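Local atomic coordinates of glycosaminoglycan xylosylkinase (Hydra vulgaris, PDB entry 5XOM), a protein that probably phosphorylates xylose in the glycosaminoglycan linkage region of proteoglycans, as a secretory-pathway kinase of the Fam20 family. Residues 65-68 against 69-73; 156-160 against 161-165; 324-327 against 328-332; 375-378 against 379-383. One frame throughout, in Å; residues are numbered along the deposited sequence.

Contact 1 (65-68 against 69-73); sequences DSDV and EIYKV
The N-cap of helix 67-79 joins S66 to E69, at a surface shared with the second subunit. S66 OG accepts from E69 N at 3.1 Å, with an N-H...O angle of 167°. OG reaches that amide because it lies anti to the S66 backbone N (chi1 167°). The same oxygen lies 3.3 Å from E69 CG, so the glutamate stem packs beside the cap. From CG the E69 chain runs out extended, and its OE2 is hydrogen-bonded to S66 OG of the second subunit. The converse bond, S66 OG to E69 OE2 of that subunit, also forms.

The first helical turn follows. Y71 N donates to D67 O at 2.8 Å, and I70 N and K72 N donate likewise to S66 O and V68 O. D67 CB stands over one face of the Y71 ring, offset toward its rim, 4.1 Å from Y71 CE1. I70 packs on F139 of helix 132-144 and M56 of helix 49-56. V68 meets V52 of the second subunit.

One serine oxygen thus serves both a helix start and the dimer contact. It accepts from an amide and faces a carboxylate, which if ionised can only accept, so the hydroxyl proton probably points across to the second subunit.

Contact 2 (156-160 against 161-165); sequences RYINL and AAEVL
R156 and E163 form a salt bridge, R156 NH2 to E163 OE1 at 2.8 Å. The two side chains come from opposite directions. OE1 sits at the edge of the guanidinium, in its plane, and is met nearly along its own C-O axis. The guanidinium and carboxylate planes are 24° apart, so the pair is nearly coplanar. The other carboxylate oxygen, OE2, accepts from N159 N at 2.9 Å on its anti side. A water ties the group further: it accepts from R156 NE and donates to E163 OE2 and to Y157 O. Both carboxylate oxygens are therefore held, which should fix the rotation of the group.

The arrangement marks the passage from strand 153-159, at one edge of the five-stranded antiparallel sheet, into the short, weakly bonded helix 160-164. N159 is the N-cap. Its CG lies anti to the backbone N (chi1 -179°), and OD1 accepts from A162 N at 2.7 Å, the donor standing above the amide carbonyl plane. N159 O takes E163 N at 2.8 Å, which ties the backbone of E163 to the strand end. L160 O accepts from both V164 N and L165 N, the latter at 3.0 Å in a wider, pi-type turn.

Beside these polar groups, V164 CG2 touches I158 CG2 at 3.7 Å and L160 CD2 at 3.9 Å. I158 and V164 both rest on F98 of strand 96-100. Farther out, R156 NH1 donates to M77 O and A80 O, at the end of helix 67-79 and just after it.

Contact 3 (324-327 against 328-332); sequences STYN and RLKIA
K330 folds back over the ring of Y326, one helical turn earlier. Its CB lies 3.6 Å from Y326 O. CG, set anti to the K330 carbonyl carbon (chi1 -68°), stands over one ring face, 3.9 Å from the ring centroid, in a CH-pi contact 20° off the normal. Bends at chi2 and chi3 carry CD and CE across the phenol end, with CD 3.3 Å from Y326 CZ. A last bend at chi4 turns NZ back to the ring, 3.5 Å from Y326 CE2.

This is an i to i+4 pairing on helix 323-334, within the kinase-like Fam20 C-terminal region. K330 N donates to Y326 O at 3.0 Å. The Y326 ring also meets F379 of helix 358-382 edge-to-face. Without the ring, as with an alanine here, the lysine chain would probably lose its platform and F379 its edge-to-face partner.

On another side of the helix, R328 bends at chi3 and lays its guanidinium over S324 O and T325 N. R328 NH1 is 3.5 Å from S324 CB and donates to a water, which S324 OG meets only weakly. R328 NE donates to L145 O, while T325 OG1 is hydrogen-bonded to D265 OD1.

Contact 4 (375-378 against 379-383); sequences VEKC and FKEKN
F379 and V375 lie side by side on the last turns of helix 358-382, pointing the same way. V375 CG1 meets F379 CZ at 3.7 Å and sits over the ring face, 4.0 Å from the centroid, as a CH-pi contact. The F379 CG is anti to its own carbonyl carbon (chi1 -70°), which lays the ring back along the preceding turn. V375 O lies over the same face, 3.5 Å from F379 CD2, while accepting from F379 N at 2.9 Å. A serine in place of F379 would probably take the ring face from V375 CG1 and open a gap beside Y326.

C378 turns its SG to the disulfide with C319. Its carbonyl oxygen takes two weak bonds, from E381 N and K382 N. N383 N donates to F379 O at 2.7 Å near the end of the helix.

K377 and E381 cross on the outer side. K377 CE is 3.2 Å from E381 OE2, but K377 NZ stays 4.3 Å from OE2, too far for a salt bridge. The attraction there is probably modest.

The disulfide ties this helix to C319, between helices 313-318 and 323-334. F379, C378 and K382 also pack on V387 of helix 384-387, the next helix along the chain.

Overall arrangement
Contacts 3 and 4 touch: Y326 OH lies 3.6 Å from F379 CE1, and Y326 CE1 meets V375 CG1. Their centres are 16 Å apart, and both lie within the Fam20 kinase-like region. Contact 2 is on the opposite side of the chain's centre, 41 Å from contact 3 and 52 Å from contact 4 between centres. Contact 1 lies, centre to centre, about 26 Å from contact 2 and 23 Å from contact 3, and alone reaches the second subunit. Helix 67-79 links it to contact 2, since M77 of that helix receives R156. No nucleotide or sugar substrate is bound; the NAG about 7 Å from the N159 side chain is probably a glycan on the protein.

Contact 1 (65-68 against 69-73)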
loop_
_atom_site.group_PDB
_atom_site.type_symbol
_atom_site.label_atom_id
_atom_site.label_comp_id
_atom_site.label_asym_id
_atom_site.label_seq_id
_atom_site.Cartn_x
_atom_site.Cartn_y
_atom_site.Cartn_z
ATOM N N ASP A 65 -1.633 6.077 0.212
ATOM C CA ASP A 65 -2.077 5.943 -1.169
ATOM C C ASP A 65 -2.746 4.600 -1.439
ATOM O O ASP A 65 -3.546 4.498 -2.376
ATOM C CB ASP A 65 -0.880 6.148 -2.102
ATOM C CG ASP A 65 -1.246 6.023 -3.568
ATOM O OD1 ASP A 65 -2.315 6.536 -3.962
ATOM O OD2 ASP A 65 -0.458 5.425 -4.329
ATOM N N SER A 66 -2.448 3.578 -0.637
ATOM C CA SER A 66 -2.920 2.213 -0.874
ATOM C C SER A 66 -4.434 2.113 -0.727
ATOM O O SER A 66 -4.967 2.203 0.384
ATOM C CB SER A 66 -2.234 1.257 0.095
ATOM O OG SER A 66 -2.890 -0.001 0.099
ATOM N N ASP A 67 -5.123 1.846 -1.839
ATOM C CA ASP A 67 -6.562 1.613 -1.783
ATOM C C ASP A 67 -6.891 0.330 -1.035
ATOM O O ASP A 67 -7.951 0.237 -0.405
ATOM C CB ASP A 67 -7.150 1.562 -3.193
ATOM C CG ASP A 67 -7.214 2.931 -3.850
ATOM O OD1 ASP A 67 -7.003 3.944 -3.144
ATOM O OD2 ASP A 67 -7.479 2.993 -5.070
ATOM N N VAL A 68 -6.008 -0.669 -1.095
ATOM C CA VAL A 68 -6.260 -1.922 -0.391
ATOM C C VAL A 68 -6.337 -1.679 1.109
ATOM O O VAL A 68 -7.254 -2.156 1.789
ATOM C CB VAL A 68 -5.186 -2.967 -0.743
ATOM C CG1 VAL A 68 -5.388 -4.221 0.080
ATOM C CG2 VAL A 68 -5.248 -3.294 -2.224
ATOM N N GLU A 69 -5.382 -0.920 1.643
ATOM C CA GLU A 69 -5.369 -0.652 3.079
ATOM C C GLU A 69 -6.556 0.216 3.493
ATOM O O GLU A 69 -7.188 -0.043 4.524
ATOM C CB GLU A 69 -4.048 0.005 3.476
ATOM C CG GLU A 69 -2.828 -0.884 3.241
ATOM C CD GLU A 69 -1.569 -0.365 3.923
ATOM O OE1 GLU A 69 -1.685 0.499 4.815
ATOM O OE2 GLU A 69 -0.462 -0.831 3.578
ATOM N N ILE A 70 -6.881 1.238 2.697
ATOM C CA ILE A 70 -7.961 2.155 3.061
ATOM C C ILE A 70 -9.322 1.480 2.917
ATOM O O ILE A 70 -10.173 1.581 3.812
ATOM C CB ILE A 70 -7.867 3.451 2.234
ATOM C CG1 ILE A 70 -6.686 4.281 2.732
ATOM C CG2 ILE A 70 -9.133 4.270 2.363
ATOM C CD1 ILE A 70 -6.910 4.840 4.135
ATOM N N TYR A 71 -9.552 0.767 1.804
ATOM C CA TYR A 71 -10.829 0.065 1.647
ATOM C C TYR A 71 -11.032 -0.978 2.734
ATOM O O TYR A 71 -12.168 -1.228 3.151
ATOM C CB TYR A 71 -10.944 -0.613 0.279
ATOM C CG TYR A 71 -11.163 0.325 -0.887
ATOM C CD1 TYR A 71 -10.763 1.654 -0.821
ATOM C CD2 TYR A 71 -11.804 -0.112 -2.044
ATOM C CE1 TYR A 71 -10.957 2.512 -1.881
ATOM C CE2 TYR A 71 -12.008 0.747 -3.116
ATOM C CZ TYR A 71 -11.577 2.055 -3.024
ATOM O OH TYR A 71 -11.767 2.932 -4.066
ATOM N N LYS A 72 -9.950 -1.603 3.198
ATOM C CA LYS A 72 -10.068 -2.553 4.298
ATOM C C LYS A 72 -10.628 -1.876 5.541
ATOM O O LYS A 72 -11.471 -2.447 6.246
ATOM C CB LYS A 72 -8.699 -3.173 4.582
ATOM C CG LYS A 72 -8.680 -4.265 5.636
ATOM C CD LYS A 72 -7.298 -4.899 5.672
ATOM C CE LYS A 72 -7.203 -5.961 6.731
ATOM N NZ LYS A 72 -7.835 -7.223 6.264
ATOM N N VAL A 73 -10.162 -0.659 5.831
ATOM C CA VAL A 73 -10.656 0.076 6.990
ATOM C C VAL A 73 -12.086 0.556 6.752
ATOM O O VAL A 73 -12.953 0.411 7.621
ATOM C CB VAL A 73 -9.700 1.237 7.320
ATOM C CG1 VAL A 73 -10.278 2.117 8.426
ATOM C CG2 VAL A 73 -8.334 0.692 7.730
#

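Contact 2 (156-160 against 161-165)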
loop_
_atom_site.group_PDB
_atom_site.type_symbol
_atom_site.label_atom_id
_atom_site.label_comp_id
_atom_site.label_asym_id
_atom_site.label_seq_id
_atom_site.Cartn_x
_atom_site.Cartn_y
_atom_site.Cartn_z
ATOM N N ARG A 156 -23.266 5.423 6.003
ATOM C CA ARG A 156 -23.908 4.213 6.488
ATOM C C ARG A 156 -25.361 4.477 6.841
ATOM O O ARG A 156 -25.691 5.545 7.359
ATOM C CB ARG A 156 -23.170 3.687 7.712
ATOM C CG ARG A 156 -23.758 2.430 8.274
ATOM C CD ARG A 156 -22.754 1.788 9.216
ATOM N NE ARG A 156 -23.371 0.821 10.109
ATOM C CZ ARG A 156 -22.694 0.078 10.972
ATOM N NH1 ARG A 156 -21.363 0.161 11.082
ATOM N NH2 ARG A 156 -23.338 -0.791 11.749
ATOM N N TYR A 157 -26.216 3.489 6.576
ATOM C CA TYR A 157 -27.613 3.515 6.996
ATOM C C TYR A 157 -27.738 2.782 8.324
ATOM O O TYR A 157 -27.483 1.577 8.396
ATOM C CB TYR A 157 -28.518 2.873 5.947
ATOM C CG TYR A 157 -28.513 3.572 4.602
ATOM C CD1 TYR A 157 -29.229 4.748 4.406
ATOM C CD2 TYR A 157 -27.816 3.040 3.522
ATOM C CE1 TYR A 157 -29.239 5.388 3.178
ATOM C CE2 TYR A 157 -27.823 3.671 2.285
ATOM C CZ TYR A 157 -28.535 4.844 2.121
ATOM O OH TYR A 157 -28.545 5.471 0.897
ATOM N N ILE A 158 -28.108 3.512 9.372
ATOM C CA ILE A 158 -28.168 2.991 10.735
ATOM C C ILE A 158 -29.615 2.686 11.087
ATOM O O ILE A 158 -30.475 3.570 11.007
ATOM C CB ILE A 158 -27.585 3.995 11.744
ATOM C CG1 ILE A 158 -26.140 4.368 11.387
ATOM C CG2 ILE A 158 -27.670 3.417 13.143
ATOM C CD1 ILE A 158 -25.136 3.262 11.634
ATOM N N ASN A 159 -29.890 1.448 11.495
ATOM C CA ASN A 159 -31.192 1.122 12.077
ATOM C C ASN A 159 -31.169 1.560 13.537
ATOM O O ASN A 159 -30.604 0.874 14.391
ATOM C CB ASN A 159 -31.487 -0.369 11.961
ATOM C CG ASN A 159 -32.850 -0.740 12.534
ATOM O OD1 ASN A 159 -33.271 -0.232 13.574
ATOM N ND2 ASN A 159 -33.539 -1.639 11.858
ATOM N N LEU A 160 -31.797 2.699 13.838
ATOM C CA LEU A 160 -31.724 3.230 15.195
ATOM C C LEU A 160 -32.364 2.281 16.200
ATOM O O LEU A 160 -31.860 2.121 17.316
ATOM C CB LEU A 160 -32.393 4.603 15.273
ATOM C CG LEU A 160 -31.759 5.763 14.507
ATOM C CD1 LEU A 160 -32.661 6.983 14.607
ATOM C CD2 LEU A 160 -30.358 6.064 15.044
ATOM N N ALA A 161 -33.464 1.626 15.815
ATOM C CA ALA A 161 -34.169 0.756 16.749
ATOM C C ALA A 161 -33.352 -0.486 17.086
ATOM O O ALA A 161 -33.263 -0.874 18.255
ATOM C CB ALA A 161 -35.533 0.363 16.177
ATOM N N ALA A 162 -32.732 -1.114 16.086
ATOM C CA ALA A 162 -32.009 -2.360 16.316
ATOM C C ALA A 162 -30.561 -2.160 16.751
ATOM O O ALA A 162 -30.043 -2.973 17.522
ATOM C CB ALA A 162 -32.033 -3.224 15.049
ATOM N N GLU A 163 -29.894 -1.099 16.298
ATOM C CA GLU A 163 -28.459 -0.952 16.519
ATOM C C GLU A 163 -28.078 0.067 17.581
ATOM O O GLU A 163 -27.055 -0.117 18.240
ATOM C CB GLU A 163 -27.755 -0.550 15.218
ATOM C CG GLU A 163 -27.944 -1.494 14.054
ATOM C CD GLU A 163 -27.153 -1.045 12.835
ATOM O OE1 GLU A 163 -25.930 -1.297 12.789
ATOM O OE2 GLU A 163 -27.748 -0.425 11.927
ATOM N N VAL A 164 -28.845 1.136 17.758
ATOM C CA VAL A 164 -28.458 2.220 18.656
ATOM C C VAL A 164 -29.193 2.144 19.989
ATOM O O VAL A 164 -28.565 2.149 21.049
ATOM C CB VAL A 164 -28.673 3.586 17.969
ATOM C CG1 VAL A 164 -28.450 4.715 18.959
ATOM C CG2 VAL A 164 -27.728 3.724 16.790
ATOM N N LEU A 165 -30.524 2.079 19.957
ATOM C CA LEU A 165 -31.288 2.097 21.203
ATOM C C LEU A 165 -30.890 1.019 22.208
ATOM O O LEU A 165 -30.779 1.350 23.400
ATOM C CB LEU A 165 -32.792 2.010 20.901
ATOM C CG LEU A 165 -33.465 3.271 20.369
ATOM C CD1 LEU A 165 -34.967 3.046 20.224
ATOM C CD2 LEU A 165 -33.183 4.452 21.287
HETATM O O HOH W 1 -25.951 -0.095 9.858
#

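Contact 3 (324-327 against 328-332)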
loop_
_atom_site.group_PDB
_atom_site.type_symbol
_atom_site.label_atom_id
_atom_site.label_comp_id
_atom_site.label_asym_id
_atom_site.label_seq_id
_atom_site.Cartn_x
_atom_site.Cartn_y
_atom_site.Cartn_z
ATOM N N SER A 324 5.363 20.587 -3.252
ATOM C CA SER A 324 4.608 19.375 -3.570
ATOM C C SER A 324 3.134 19.682 -3.822
ATOM O O SER A 324 2.503 19.064 -4.689
ATOM C CB SER A 324 4.751 18.333 -2.456
ATOM O OG SER A 324 4.407 18.863 -1.188
ATOM N N THR A 325 2.563 20.618 -3.060
ATOM C CA THR A 325 1.174 21.013 -3.280
ATOM C C THR A 325 0.993 21.613 -4.671
ATOM O O THR A 325 0.055 21.265 -5.395
ATOM C CB THR A 325 0.734 22.008 -2.204
ATOM O OG1 THR A 325 0.894 21.414 -0.910
ATOM C CG2 THR A 325 -0.737 22.379 -2.391
ATOM N N TYR A 326 1.892 22.522 -5.057
ATOM C CA TYR A 326 1.830 23.130 -6.383
ATOM C C TYR A 326 1.912 22.079 -7.484
ATOM O O TYR A 326 1.149 22.123 -8.456
ATOM C CB TYR A 326 2.959 24.147 -6.526
ATOM C CG TYR A 326 3.079 24.788 -7.890
ATOM C CD1 TYR A 326 2.064 25.589 -8.400
ATOM C CD2 TYR A 326 4.218 24.599 -8.664
ATOM C CE1 TYR A 326 2.181 26.182 -9.649
ATOM C CE2 TYR A 326 4.345 25.186 -9.909
ATOM C CZ TYR A 326 3.326 25.977 -10.396
ATOM O OH TYR A 326 3.452 26.558 -11.639
ATOM N N ASN A 327 2.830 21.123 -7.343
ATOM C CA ASN A 327 2.977 20.082 -8.354
ATOM C C ASN A 327 1.703 19.259 -8.497
ATOM O O ASN A 327 1.285 18.943 -9.618
ATOM C CB ASN A 327 4.166 19.186 -8.011
ATOM C CG ASN A 327 5.488 19.921 -8.107
ATOM O OD1 ASN A 327 5.629 20.867 -8.886
ATOM N ND2 ASN A 327 6.463 19.493 -7.312
ATOM N N ARG A 328 1.069 18.900 -7.378
ATOM C CA ARG A 328 -0.153 18.103 -7.463
ATOM C C ARG A 328 -1.307 18.921 -8.033
ATOM O O ARG A 328 -2.120 18.401 -8.806
ATOM C CB ARG A 328 -0.510 17.535 -6.087
ATOM C CG ARG A 328 0.584 16.645 -5.484
ATOM C CD ARG A 328 0.076 15.785 -4.316
ATOM N NE ARG A 328 -0.436 16.590 -3.208
ATOM C CZ ARG A 328 0.303 17.038 -2.197
ATOM N NH1 ARG A 328 1.602 16.764 -2.140
ATOM N NH2 ARG A 328 -0.257 17.764 -1.238
ATOM N N LEU A 329 -1.382 20.210 -7.682
ATOM C CA LEU A 329 -2.419 21.076 -8.237
ATOM C C LEU A 329 -2.271 21.226 -9.743
ATOM O O LEU A 329 -3.273 21.353 -10.457
ATOM C CB LEU A 329 -2.387 22.456 -7.579
ATOM C CG LEU A 329 -2.836 22.571 -6.120
ATOM C CD1 LEU A 329 -2.831 24.025 -5.690
ATOM C CD2 LEU A 329 -4.203 21.957 -5.906
ATOM N N LYS A 330 -1.038 21.217 -10.248
ATOM C CA LYS A 330 -0.850 21.402 -11.678
ATOM C C LYS A 330 -1.149 20.124 -12.445
ATOM O O LYS A 330 -1.674 20.187 -13.562
ATOM C CB LYS A 330 0.582 21.855 -11.958
ATOM C CG LYS A 330 0.887 23.246 -11.441
ATOM C CD LYS A 330 1.610 24.083 -12.479
ATOM C CE LYS A 330 2.636 23.267 -13.260
ATOM N NZ LYS A 330 3.838 22.902 -12.454
ATOM N N ILE A 331 -0.867 18.967 -11.846
ATOM C CA ILE A 331 -1.297 17.692 -12.414
ATOM C C ILE A 331 -2.817 17.605 -12.452
ATOM O O ILE A 331 -3.400 17.066 -13.401
ATOM C CB ILE A 331 -0.679 16.528 -11.616
ATOM C CG1 ILE A 331 0.831 16.454 -11.871
ATOM C CG2 ILE A 331 -1.370 15.210 -11.946
ATOM C CD1 ILE A 331 1.543 15.423 -11.016
ATOM N N ALA A 332 -3.487 18.150 -11.433
ATOM C CA ALA A 332 -4.943 18.054 -11.368
ATOM C C ALA A 332 -5.607 18.886 -12.459
ATOM O O ALA A 332 -6.618 18.468 -13.033
ATOM C CB ALA A 332 -5.437 18.483 -9.985
HETATM O O HOH W 2 3.165 16.040 0.276
#

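Contact 4 (375-378 against 379-383)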
loop_
_atom_site.group_PDB
_atom_site.type_symbol
_atom_site.label_atom_id
_atom_site.label_comp_id
_atom_site.label_asym_id
_atom_site.label_seq_id
_atom_site.Cartn_x
_atom_site.Cartn_y
_atom_site.Cartn_z
ATOM N N VAL A 375 -2.676 31.678 -7.400
ATOM C CA VAL A 375 -1.262 31.331 -7.363
ATOM C C VAL A 375 -0.505 32.079 -8.453
ATOM O O VAL A 375 0.571 32.638 -8.210
ATOM C CB VAL A 375 -1.085 29.804 -7.486
ATOM C CG1 VAL A 375 0.371 29.453 -7.773
ATOM C CG2 VAL A 375 -1.572 29.103 -6.229
ATOM N N GLU A 376 -1.067 32.127 -9.664
ATOM C CA GLU A 376 -0.417 32.848 -10.753
ATOM C C GLU A 376 -0.309 34.338 -10.438
ATOM O O GLU A 376 0.666 34.993 -10.827
ATOM C CB GLU A 376 -1.158 32.610 -12.067
ATOM C CG GLU A 376 -0.699 31.333 -12.771
ATOM C CD GLU A 376 -1.677 30.838 -13.821
ATOM O OE1 GLU A 376 -2.620 31.585 -14.162
ATOM O OE2 GLU A 376 -1.514 29.690 -14.292
ATOM N N LYS A 377 -1.308 34.898 -9.749
ATOM C CA LYS A 377 -1.195 36.283 -9.302
ATOM C C LYS A 377 -0.058 36.456 -8.305
ATOM O O LYS A 377 0.641 37.478 -8.319
ATOM C CB LYS A 377 -2.505 36.756 -8.675
ATOM C CG LYS A 377 -2.428 38.185 -8.165
ATOM C CD LYS A 377 -3.754 38.688 -7.619
ATOM C CE LYS A 377 -3.725 40.201 -7.463
ATOM N NZ LYS A 377 -5.090 40.789 -7.400
ATOM N N CYS A 378 0.142 35.471 -7.420
ATOM C CA CYS A 378 1.284 35.527 -6.511
ATOM C C CYS A 378 2.598 35.504 -7.275
ATOM O O CYS A 378 3.538 36.230 -6.928
ATOM C CB CYS A 378 1.229 34.369 -5.508
ATOM S SG CYS A 378 0.145 34.639 -4.079
ATOM N N PHE A 379 2.677 34.696 -8.334
ATOM C CA PHE A 379 3.890 34.661 -9.143
ATOM C C PHE A 379 4.162 36.010 -9.792
ATOM O O PHE A 379 5.305 36.475 -9.813
ATOM C CB PHE A 379 3.786 33.573 -10.214
ATOM C CG PHE A 379 3.837 32.173 -9.664
ATOM C CD1 PHE A 379 3.696 31.085 -10.501
ATOM C CD2 PHE A 379 4.033 31.948 -8.321
ATOM C CE1 PHE A 379 3.744 29.794 -9.987
ATOM C CE2 PHE A 379 4.075 30.661 -7.820
ATOM C CZ PHE A 379 3.933 29.593 -8.652
ATOM N N LYS A 380 3.122 36.661 -10.313
ATOM C CA LYS A 380 3.334 37.921 -11.014
ATOM C C LYS A 380 3.896 38.992 -10.089
ATOM O O LYS A 380 4.707 39.825 -10.516
ATOM C CB LYS A 380 2.024 38.396 -11.649
ATOM C CG LYS A 380 1.935 39.902 -11.866
ATOM C CD LYS A 380 1.206 40.263 -13.152
ATOM C CE LYS A 380 1.983 39.791 -14.382
ATOM N NZ LYS A 380 1.448 40.372 -15.650
ATOM N N GLU A 381 3.511 38.969 -8.818
ATOM C CA GLU A 381 3.803 40.065 -7.909
ATOM C C GLU A 381 4.919 39.751 -6.921
ATOM O O GLU A 381 5.331 40.643 -6.173
ATOM C CB GLU A 381 2.527 40.462 -7.170
ATOM C CG GLU A 381 1.417 40.854 -8.135
ATOM C CD GLU A 381 0.078 41.061 -7.461
ATOM O OE1 GLU A 381 -0.017 40.852 -6.233
ATOM O OE2 GLU A 381 -0.883 41.434 -8.168
ATOM N N LYS A 382 5.438 38.519 -6.915
ATOM C CA LYS A 382 6.589 38.187 -6.085
ATOM C C LYS A 382 7.612 37.301 -6.786
ATOM O O LYS A 382 8.663 37.034 -6.196
ATOM C CB LYS A 382 6.119 37.500 -4.788
ATOM C CG LYS A 382 5.490 38.456 -3.776
ATOM C CD LYS A 382 5.425 37.892 -2.354
ATOM C CE LYS A 382 6.186 36.576 -2.198
ATOM N NZ LYS A 382 6.331 36.164 -0.768
ATOM N N ASN A 383 7.349 36.865 -8.026
ATOM C CA ASN A 383 8.169 35.939 -8.810
ATOM C C ASN A 383 8.027 34.513 -8.294
ATOM O O ASN A 383 7.977 34.279 -7.080
ATOM C CB ASN A 383 9.642 36.366 -8.846
ATOM C CG ASN A 383 9.828 37.762 -9.414
ATOM O OD1 ASN A 383 9.147 38.159 -10.363
ATOM N ND2 ASN A 383 10.757 38.510 -8.839
#